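Local coordinates for protein FkbI (Streptomyces hygroscopicus, PDB 1R2J) that binds FAD and probably acts as an acyl-ACP dehydrogenase, helping to make the methoxymalonyl extender unit of the polyketide FK520, at residues Asp28-Leu33 with Ser69-Val74; Trp142-Ala147 with Arg187-Ala192; Arg176-Pro181 with Asp193-Gln198. All blocks are in the same frame, centred on the assembly; numbering follows the deposited sequence.

Contact 1. Residues Asp28-Leu33 with Ser69-Val74; sequences DLLVRL and SSLRSV
Leu30 and Leu71 meet in the helical N-terminal domain of this acyl-CoA dehydrogenase fold, where helix 27-35 lies obliquely across the start of helix 69-88. The segment axes come within 11.8 Å at a crossing angle of -46°, so the gap is spanned by the branch ends of the side chains rather than by close backbone packing.

Between segments 28-33 and 69-74 the contacts are all apolar. Leu71 is central: its CG stands anti to the backbone N (chi1 177°), which carries the methyls out toward helix 27-35. There Leu71 CD1 lies 3.6 Å from Leu30 CD2, the two side chains sliding past each other in opposite directions. Leu33 comes to the same methyl differently, tip to tip, with CD2 3.9 Å from Leu71 CD1. Val74, one turn further on, crosses Leu30 at about a right angle and offers CG1 to Leu30 CD2. Leu8 and Leu11 of helix 5-12 and Val64 of helix 54-67 extend this apolar layer, and Tyr148 packs on Leu30.

Polar groups find their partners off the interface. Ser70 OG accepts a hydrogen bond from Ala188 N, tying the helix start to the middle domain. The carbonyl of Ser69 is gripped twice, by Ser73 N and by the hydroxyl of the same residue, whose OG sits 2.8 Å from Ser69 O and is tilted 20° from the carbonyl plane.

Contact 2. Residues Trp142-Ala147 with Arg187-Ala192; sequences WTTAAA and RAAGHA. With FAD (flavin-adenine dinucleotide), chain B.
An antiparallel hydrogen-bonded pair, Thr143 with Ala192, starts this contact. Ala192 N donates a hydrogen bond to Thr143 O at 3.0 Å, from 36° above the carbonyl plane, while the return bond from Thr143 N to Ala192 O is weak. Beyond this pair a type II turn, Thr143 to Ala146, brings further amides to the loop: Ala145 N bonds weakly to Ala189 O, and Ala147 N makes a nearly straight bond to Gly190 O, 3.1 Å away. At Gly190 the backbone has positive phi, and a CB would crowd Ala147 CB.

This corner belongs to the beta-rich middle domain of the acyl-CoA dehydrogenase fold and holds the flavin. Thr144 serves it twice. Its backbone N bonds to FAD O4 at 2.9 Å. Its hydroxyl donates to the flavin ring, with Thr144 OG1 2.6 Å from FAD N5. With OG1 beside the backbone N (chi1 -63°), amide and hydroxyl address neighbouring acceptors of the isoalloxazine.

His191 packs alongside. Trp142 CZ3 lies over one face of the imidazole, 3.8 Å from His191 CG, the two ring planes being 52° apart. FAD C8M in turn sits over a face of the indole, and His191 CE1 reaches within 3.4 Å of FAD C7M. The imidazole is held through NE2, bonded to Cys186 O; ND1 is buried without a partner, although Thr144 OG1 lies 3.6 Å from His191 ND1 at the ring edge.

Contact 3. Residues Arg176-Pro181 with Asp193-Gln198; sequences RVERVP and DLHLDQ
Four backbone hydrogen bonds join strand 175-179 to strand 192-196, two between Arg176 and His195 and two between Glu178 and Asp193, in the antiparallel sheet of the middle domain that also holds strand 133-143. The Arg176-His195 bonds lie in the carbonyl planes, Arg176 N standing 2.9 Å from His195 O. Asp193 N comes 2.6 Å from Glu178 O but is tilted 32° from its plane. Between them Val177 and Leu194 form the non-hydrogen-bonded pair, with Val177 CB 4.4 Å from Leu194 CD2.

On the other face, side-chain contacts gather around His195. A chi1 of -55°, with CG opposite the carbonyl carbon, brings the ring across to strand 175-179. Arg176 CB packs on His195 CB at 3.8 Å. Glu178 CB meets the ring edge 3.6 Å from His195 NE2, the carboxylate plane turned 57° from the ring. Were His195 replaced by an alanine, Glu178 CB and the ring of His139, which also meets the imidazole, would probably lose their packing partner.

Asp193 OD1 accepts from Trp142 N, linking this ladder to the flavin-side corner. Glu178 OE2 and His195 NE2, 4.0 Å apart, might attract were the imidazole protonated, but the four backbone bonds are the defined polar links.

Overall arrangement
Along the chain, contact 1 closes before contact 2 opens, whereas the segments of contacts 2 and 3 alternate. Contact 1 belongs to the helical N-terminal domain and the other two to the middle domain. The centre of contact 2 lies about 11 Å from those of both others, which are about 21 Å from each other. Contacts 2 and 3 share one antiparallel sheet, in which strand 192-196 runs between strands 133-143 and 175-179, and the backbone bond between His191 and Val180 also joins them. Contact 2 thus links the N-terminal helices to the outer sheet edge and, of the three, is the one that touches the flavin directly.

Contact 1. Residues Asp28-Leu33 with Ser69-Val74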
# COMPACT_ATOMS: atom_id res chain seq x y z
N ASP A 28 8.61 -2.17 17.15
CA ASP A 28 9.26 -3.47 17.29
C ASP A 28 8.69 -4.55 16.37
O ASP A 28 9.42 -5.44 15.93
CB ASP A 28 9.15 -3.97 18.74
CG ASP A 28 10.18 -3.33 19.66
OD1 ASP A 28 10.14 -3.61 20.88
OD2 ASP A 28 11.01 -2.54 19.17
N LEU A 29 7.39 -4.47 16.08
CA LEU A 29 6.77 -5.47 15.21
C LEU A 29 7.21 -5.30 13.76
O LEU A 29 7.50 -6.27 13.06
CB LEU A 29 5.25 -5.38 15.27
CG LEU A 29 4.55 -6.37 14.32
CD1 LEU A 29 4.79 -7.79 14.82
CD2 LEU A 29 3.06 -6.09 14.25
N LEU A 30 7.26 -4.05 13.32
CA LEU A 30 7.64 -3.75 11.94
C LEU A 30 9.08 -4.17 11.65
O LEU A 30 9.34 -4.79 10.62
CB LEU A 30 7.43 -2.26 11.67
CG LEU A 30 6.00 -1.76 11.92
CD1 LEU A 30 5.87 -0.28 11.53
CD2 LEU A 30 5.01 -2.59 11.10
N VAL A 31 10.00 -3.84 12.55
CA VAL A 31 11.40 -4.22 12.35
C VAL A 31 11.52 -5.74 12.32
O VAL A 31 12.29 -6.29 11.54
CB VAL A 31 12.30 -3.64 13.48
CG1 VAL A 31 11.72 -3.98 14.83
CG2 VAL A 31 13.72 -4.19 13.37
N ARG A 32 10.75 -6.40 13.18
CA ARG A 32 10.74 -7.86 13.28
C ARG A 32 10.30 -8.48 11.95
O ARG A 32 10.94 -9.39 11.42
CB ARG A 32 9.79 -8.28 14.40
CG ARG A 32 10.03 -9.66 14.99
CD ARG A 32 9.31 -10.76 14.24
NE ARG A 32 8.74 -11.72 15.18
CZ ARG A 32 8.46 -13.00 14.90
NH1 ARG A 32 8.72 -13.47 13.68
NH2 ARG A 32 7.94 -13.79 15.82
N LEU A 33 9.19 -7.98 11.41
CA LEU A 33 8.67 -8.46 10.13
C LEU A 33 9.61 -8.08 8.99
O LEU A 33 9.80 -8.85 8.05
CB LEU A 33 7.28 -7.86 9.87
CG LEU A 33 6.04 -8.47 10.53
CD1 LEU A 33 6.32 -8.82 11.97
CD2 LEU A 33 4.90 -7.47 10.44
N SER A 69 -5.35 -3.19 8.02
CA SER A 69 -4.93 -2.53 6.78
C SER A 69 -3.83 -1.49 7.00
O SER A 69 -3.19 -1.07 6.04
CB SER A 69 -6.14 -1.91 6.07
OG SER A 69 -7.08 -2.91 5.69
N SER A 70 -3.62 -1.07 8.24
CA SER A 70 -2.54 -0.12 8.52
C SER A 70 -1.23 -0.90 8.36
O SER A 70 -0.28 -0.45 7.70
CB SER A 70 -2.62 0.43 9.95
OG SER A 70 -3.62 1.41 10.10
N LEU A 71 -1.18 -2.08 8.96
CA LEU A 71 -0.01 -2.93 8.87
C LEU A 71 0.22 -3.28 7.40
O LEU A 71 1.35 -3.25 6.91
CB LEU A 71 -0.20 -4.20 9.70
CG LEU A 71 0.91 -5.25 9.66
CD1 LEU A 71 2.24 -4.63 10.07
CD2 LEU A 71 0.55 -6.41 10.59
N ARG A 72 -0.87 -3.60 6.70
CA ARG A 72 -0.82 -3.95 5.28
C ARG A 72 -0.23 -2.79 4.48
O ARG A 72 0.56 -3.00 3.56
CB ARG A 72 -2.24 -4.26 4.79
CG ARG A 72 -2.35 -5.12 3.53
CD ARG A 72 -2.13 -4.34 2.24
NE ARG A 72 -2.76 -3.03 2.20
CZ ARG A 72 -4.04 -2.76 2.45
NH1 ARG A 72 -4.89 -3.73 2.80
NH2 ARG A 72 -4.48 -1.51 2.33
N SER A 73 -0.60 -1.57 4.85
CA SER A 73 -0.10 -0.39 4.15
C SER A 73 1.42 -0.26 4.29
O SER A 73 2.08 0.23 3.38
CB SER A 73 -0.79 0.87 4.68
OG SER A 73 -2.15 0.89 4.27
N VAL A 74 1.95 -0.71 5.42
CA VAL A 74 3.39 -0.66 5.66
C VAL A 74 4.07 -1.63 4.71
O VAL A 74 5.15 -1.34 4.18
CB VAL A 74 3.74 -1.01 7.12
CG1 VAL A 74 5.25 -1.00 7.33
CG2 VAL A 74 3.10 -0.01 8.06

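Contact 2. Residues Trp142-Ala147 with Arg187-Ala192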
# COMPACT_ATOMS: atom_id res chain seq x y z
N TRP A 142 1.21 13.14 2.85
CA TRP A 142 0.62 11.83 3.12
C TRP A 142 1.48 10.60 2.90
O TRP A 142 0.95 9.53 2.60
CB TRP A 142 -0.65 11.67 2.29
CG TRP A 142 -1.83 12.29 2.90
CD1 TRP A 142 -2.27 13.57 2.72
CD2 TRP A 142 -2.73 11.67 3.82
NE1 TRP A 142 -3.40 13.78 3.47
CE2 TRP A 142 -3.70 12.63 4.15
CE3 TRP A 142 -2.81 10.40 4.39
CZ2 TRP A 142 -4.75 12.36 5.04
CZ3 TRP A 142 -3.85 10.12 5.27
CH2 TRP A 142 -4.81 11.10 5.58
N THR A 143 2.80 10.72 3.05
CA THR A 143 3.68 9.58 2.84
C THR A 143 3.42 8.46 3.84
O THR A 143 3.64 8.62 5.04
CB THR A 143 5.15 10.00 2.93
OG1 THR A 143 5.34 11.19 2.16
CG2 THR A 143 6.05 8.91 2.38
N THR A 144 2.96 7.31 3.34
CA THR A 144 2.67 6.16 4.20
C THR A 144 3.91 5.57 4.87
O THR A 144 4.95 5.42 4.24
CB THR A 144 1.99 5.03 3.41
OG1 THR A 144 0.73 5.49 2.91
CG2 THR A 144 1.77 3.82 4.30
N ALA A 145 3.77 5.24 6.15
CA ALA A 145 4.84 4.64 6.95
C ALA A 145 6.04 5.56 7.18
O ALA A 145 7.03 5.16 7.80
CB ALA A 145 5.30 3.34 6.31
N ALA A 146 5.97 6.79 6.68
CA ALA A 146 7.09 7.73 6.83
C ALA A 146 7.48 7.95 8.29
O ALA A 146 8.65 8.20 8.60
CB ALA A 146 6.75 9.06 6.17
N ALA A 147 6.51 7.87 9.20
CA ALA A 147 6.78 8.08 10.62
C ALA A 147 7.63 6.96 11.22
O ALA A 147 8.13 7.08 12.33
CB ALA A 147 5.47 8.22 11.39
N ARG A 187 -5.37 4.52 9.97
CA ARG A 187 -4.88 5.40 11.02
C ARG A 187 -3.59 5.05 11.75
O ARG A 187 -2.98 5.91 12.38
CB ARG A 187 -6.01 5.64 12.03
CG ARG A 187 -7.28 6.16 11.38
CD ARG A 187 -8.28 6.66 12.41
NE ARG A 187 -8.80 5.59 13.25
CZ ARG A 187 -9.77 5.76 14.15
NH1 ARG A 187 -10.29 6.97 14.32
NH2 ARG A 187 -10.21 4.74 14.86
N ALA A 188 -3.16 3.79 11.67
CA ALA A 188 -1.93 3.39 12.33
C ALA A 188 -0.79 3.18 11.33
O ALA A 188 0.27 2.67 11.69
CB ALA A 188 -2.16 2.11 13.13
N ALA A 189 -1.00 3.60 10.09
CA ALA A 189 -0.00 3.43 9.04
C ALA A 189 1.16 4.42 9.07
O ALA A 189 2.07 4.35 8.24
CB ALA A 189 -0.67 3.47 7.68
N GLY A 190 1.13 5.36 10.02
CA GLY A 190 2.20 6.33 10.13
C GLY A 190 2.36 7.31 8.98
O GLY A 190 3.48 7.57 8.55
N HIS A 191 1.25 7.86 8.49
CA HIS A 191 1.28 8.82 7.40
C HIS A 191 1.96 10.09 7.89
O HIS A 191 1.78 10.49 9.03
CB HIS A 191 -0.14 9.18 6.96
CG HIS A 191 -1.03 8.00 6.77
ND1 HIS A 191 -0.90 7.13 5.70
CD2 HIS A 191 -2.04 7.51 7.53
CE1 HIS A 191 -1.78 6.16 5.82
NE2 HIS A 191 -2.48 6.36 6.92
N ALA A 192 2.74 10.73 7.03
CA ALA A 192 3.41 11.96 7.43
C ALA A 192 3.88 12.74 6.22
O ALA A 192 4.23 12.16 5.20
CB ALA A 192 4.58 11.63 8.34
PA FAD B . -6.93 15.32 -6.42
O1A FAD B . -5.88 14.45 -6.95
O2A FAD B . -6.92 16.66 -5.75
O5B FAD B . -8.22 14.64 -5.97
C5B FAD B . -9.05 14.78 -7.06
C4B FAD B . -10.42 14.19 -7.01
O4B FAD B . -10.66 14.61 -8.40
C3B FAD B . -10.28 12.70 -7.05
O3B FAD B . -11.49 12.13 -6.67
C2B FAD B . -9.92 12.38 -8.42
O2B FAD B . -10.20 11.07 -8.97
C1B FAD B . -10.61 13.50 -9.26
N9A FAD B . -9.83 13.83 -10.41
C8A FAD B . -8.58 14.50 -10.54
N7A FAD B . -8.15 14.63 -11.76
C5A FAD B . -9.12 14.04 -12.53
C6A FAD B . -9.27 13.86 -13.91
N6A FAD B . -8.36 14.29 -14.80
N1A FAD B . -10.40 13.21 -14.37
C2A FAD B . -11.34 12.77 -13.50
N3A FAD B . -11.29 12.90 -12.11
C4A FAD B . -10.09 13.58 -11.76
N1 FAD B . 1.05 9.54 -1.75
C2 FAD B . 2.39 9.16 -1.88
O2 FAD B . 3.16 9.71 -2.69
N3 FAD B . 2.88 8.15 -1.07
C4 FAD B . 2.13 7.45 -0.09
O4 FAD B . 2.68 6.54 0.60
C4X FAD B . 0.82 7.85 0.03
N5 FAD B . 0.03 7.16 1.05
C5X FAD B . -1.31 7.55 1.23
C6 FAD B . -2.14 6.95 2.21
C7 FAD B . -3.49 7.34 2.46
C7M FAD B . -4.31 6.64 3.55
C8 FAD B . -4.03 8.41 1.69
C8M FAD B . -5.44 8.95 1.87
C9 FAD B . -3.28 9.01 0.71
C9A FAD B . -1.92 8.60 0.43
N10 FAD B . -1.06 9.23 -0.61
C10 FAD B . 0.29 8.89 -0.80
C1' FAD B . -1.84 10.14 -1.32
C2' FAD B . -2.57 9.45 -2.60
O2' FAD B . -1.47 9.52 -3.56
C3' FAD B . -3.55 10.40 -3.00
O3' FAD B . -4.86 9.85 -2.72
C4' FAD B . -3.85 11.05 -4.37
O4' FAD B . -2.81 11.58 -5.15
C5' FAD B . -4.68 12.10 -3.80
O5' FAD B . -4.58 13.34 -4.43
P FAD B . -5.36 14.55 -3.69
O1P FAD B . -4.23 14.89 -4.41
O2P FAD B . -5.57 16.08 -3.56
O3P FAD B . -6.22 14.99 -5.00

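Contact 3. Residues Arg176-Pro181 with Asp193-Gln198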
# COMPACT_ATOMS: atom_id res chain seq x y z
N ARG A 176 12.37 16.93 7.84
CA ARG A 176 11.39 16.96 8.91
C ARG A 176 10.18 16.14 8.47
O ARG A 176 9.54 16.44 7.46
CB ARG A 176 10.97 18.40 9.21
CG ARG A 176 12.08 19.27 9.81
CD ARG A 176 12.56 18.72 11.15
NE ARG A 176 13.61 19.54 11.77
CZ ARG A 176 14.25 19.23 12.89
NH1 ARG A 176 13.94 18.11 13.54
NH2 ARG A 176 15.19 20.03 13.38
N VAL A 177 9.89 15.09 9.23
CA VAL A 177 8.76 14.23 8.96
C VAL A 177 7.64 14.62 9.92
O VAL A 177 7.72 14.35 11.12
CB VAL A 177 9.14 12.75 9.17
CG1 VAL A 177 9.90 12.59 10.47
CG2 VAL A 177 7.89 11.89 9.18
N GLU A 178 6.61 15.27 9.40
CA GLU A 178 5.49 15.70 10.22
C GLU A 178 4.29 14.78 9.98
O GLU A 178 3.71 14.76 8.89
CB GLU A 178 5.12 17.16 9.89
CG GLU A 178 4.75 18.00 11.12
CD GLU A 178 5.98 18.61 11.81
OE1 GLU A 178 5.87 18.98 13.00
OE2 GLU A 178 7.04 18.72 11.16
N ARG A 179 3.93 14.02 11.01
CA ARG A 179 2.82 13.08 10.91
C ARG A 179 1.49 13.77 10.60
O ARG A 179 1.21 14.85 11.11
CB ARG A 179 2.69 12.29 12.21
CG ARG A 179 3.94 11.54 12.64
CD ARG A 179 3.76 10.91 14.02
NE ARG A 179 4.95 10.21 14.49
CZ ARG A 179 5.05 9.58 15.66
NH1 ARG A 179 4.01 9.57 16.50
NH2 ARG A 179 6.18 8.97 16.00
N VAL A 180 0.68 13.13 9.76
CA VAL A 180 -0.64 13.67 9.44
C VAL A 180 -1.37 13.57 10.78
O VAL A 180 -1.45 12.50 11.36
CB VAL A 180 -1.36 12.80 8.38
CG1 VAL A 180 -2.73 13.39 8.06
CG2 VAL A 180 -0.52 12.72 7.13
N PRO A 181 -1.89 14.70 11.30
CA PRO A 181 -2.59 14.69 12.59
C PRO A 181 -3.70 13.66 12.83
O PRO A 181 -3.56 12.79 13.69
CB PRO A 181 -3.08 16.14 12.72
CG PRO A 181 -3.16 16.62 11.30
CD PRO A 181 -1.92 16.03 10.69
N ASP A 193 3.87 14.07 6.34
CA ASP A 193 4.34 14.91 5.25
C ASP A 193 5.85 15.00 5.41
O ASP A 193 6.37 14.87 6.52
CB ASP A 193 3.73 16.32 5.34
CG ASP A 193 2.21 16.32 5.26
OD1 ASP A 193 1.64 15.42 4.61
OD2 ASP A 193 1.59 17.25 5.82
N LEU A 194 6.55 15.22 4.31
CA LEU A 194 8.00 15.32 4.34
C LEU A 194 8.45 16.73 3.97
O LEU A 194 8.11 17.25 2.91
CB LEU A 194 8.62 14.32 3.36
CG LEU A 194 8.18 12.86 3.48
CD1 LEU A 194 8.92 12.02 2.44
CD2 LEU A 194 8.47 12.35 4.88
N HIS A 195 9.22 17.35 4.86
CA HIS A 195 9.74 18.68 4.61
C HIS A 195 11.22 18.52 4.31
O HIS A 195 12.00 18.13 5.18
CB HIS A 195 9.53 19.56 5.84
CG HIS A 195 8.10 19.63 6.29
ND1 HIS A 195 7.13 20.29 5.58
CD2 HIS A 195 7.48 19.09 7.37
CE1 HIS A 195 5.97 20.16 6.20
NE2 HIS A 195 6.16 19.43 7.29
N LEU A 196 11.60 18.79 3.07
CA LEU A 196 12.99 18.66 2.66
C LEU A 196 13.62 20.02 2.37
O LEU A 196 13.42 20.60 1.30
CB LEU A 196 13.08 17.78 1.41
CG LEU A 196 12.47 16.37 1.52
CD1 LEU A 196 12.51 15.71 0.15
CD2 LEU A 196 13.24 15.55 2.54
N ASP A 197 14.40 20.52 3.33
CA ASP A 197 15.07 21.82 3.19
C ASP A 197 16.56 21.62 2.92
O ASP A 197 17.34 21.38 3.84
CB ASP A 197 14.84 22.63 4.47
CG ASP A 197 15.61 23.94 4.48
OD1 ASP A 197 15.66 24.62 3.43
OD2 ASP A 197 16.16 24.30 5.55
N GLN A 198 16.94 21.69 1.65
CA GLN A 198 18.33 21.51 1.23
C GLN A 198 18.97 20.30 1.91
O GLN A 198 19.85 20.46 2.75
CB GLN A 198 19.16 22.75 1.56
CG GLN A 198 18.81 23.98 0.75
CD GLN A 198 19.00 23.77 -0.73
OE1 GLN A 198 20.11 23.49 -1.19
NE2 GLN A 198 17.93 23.92 -1.50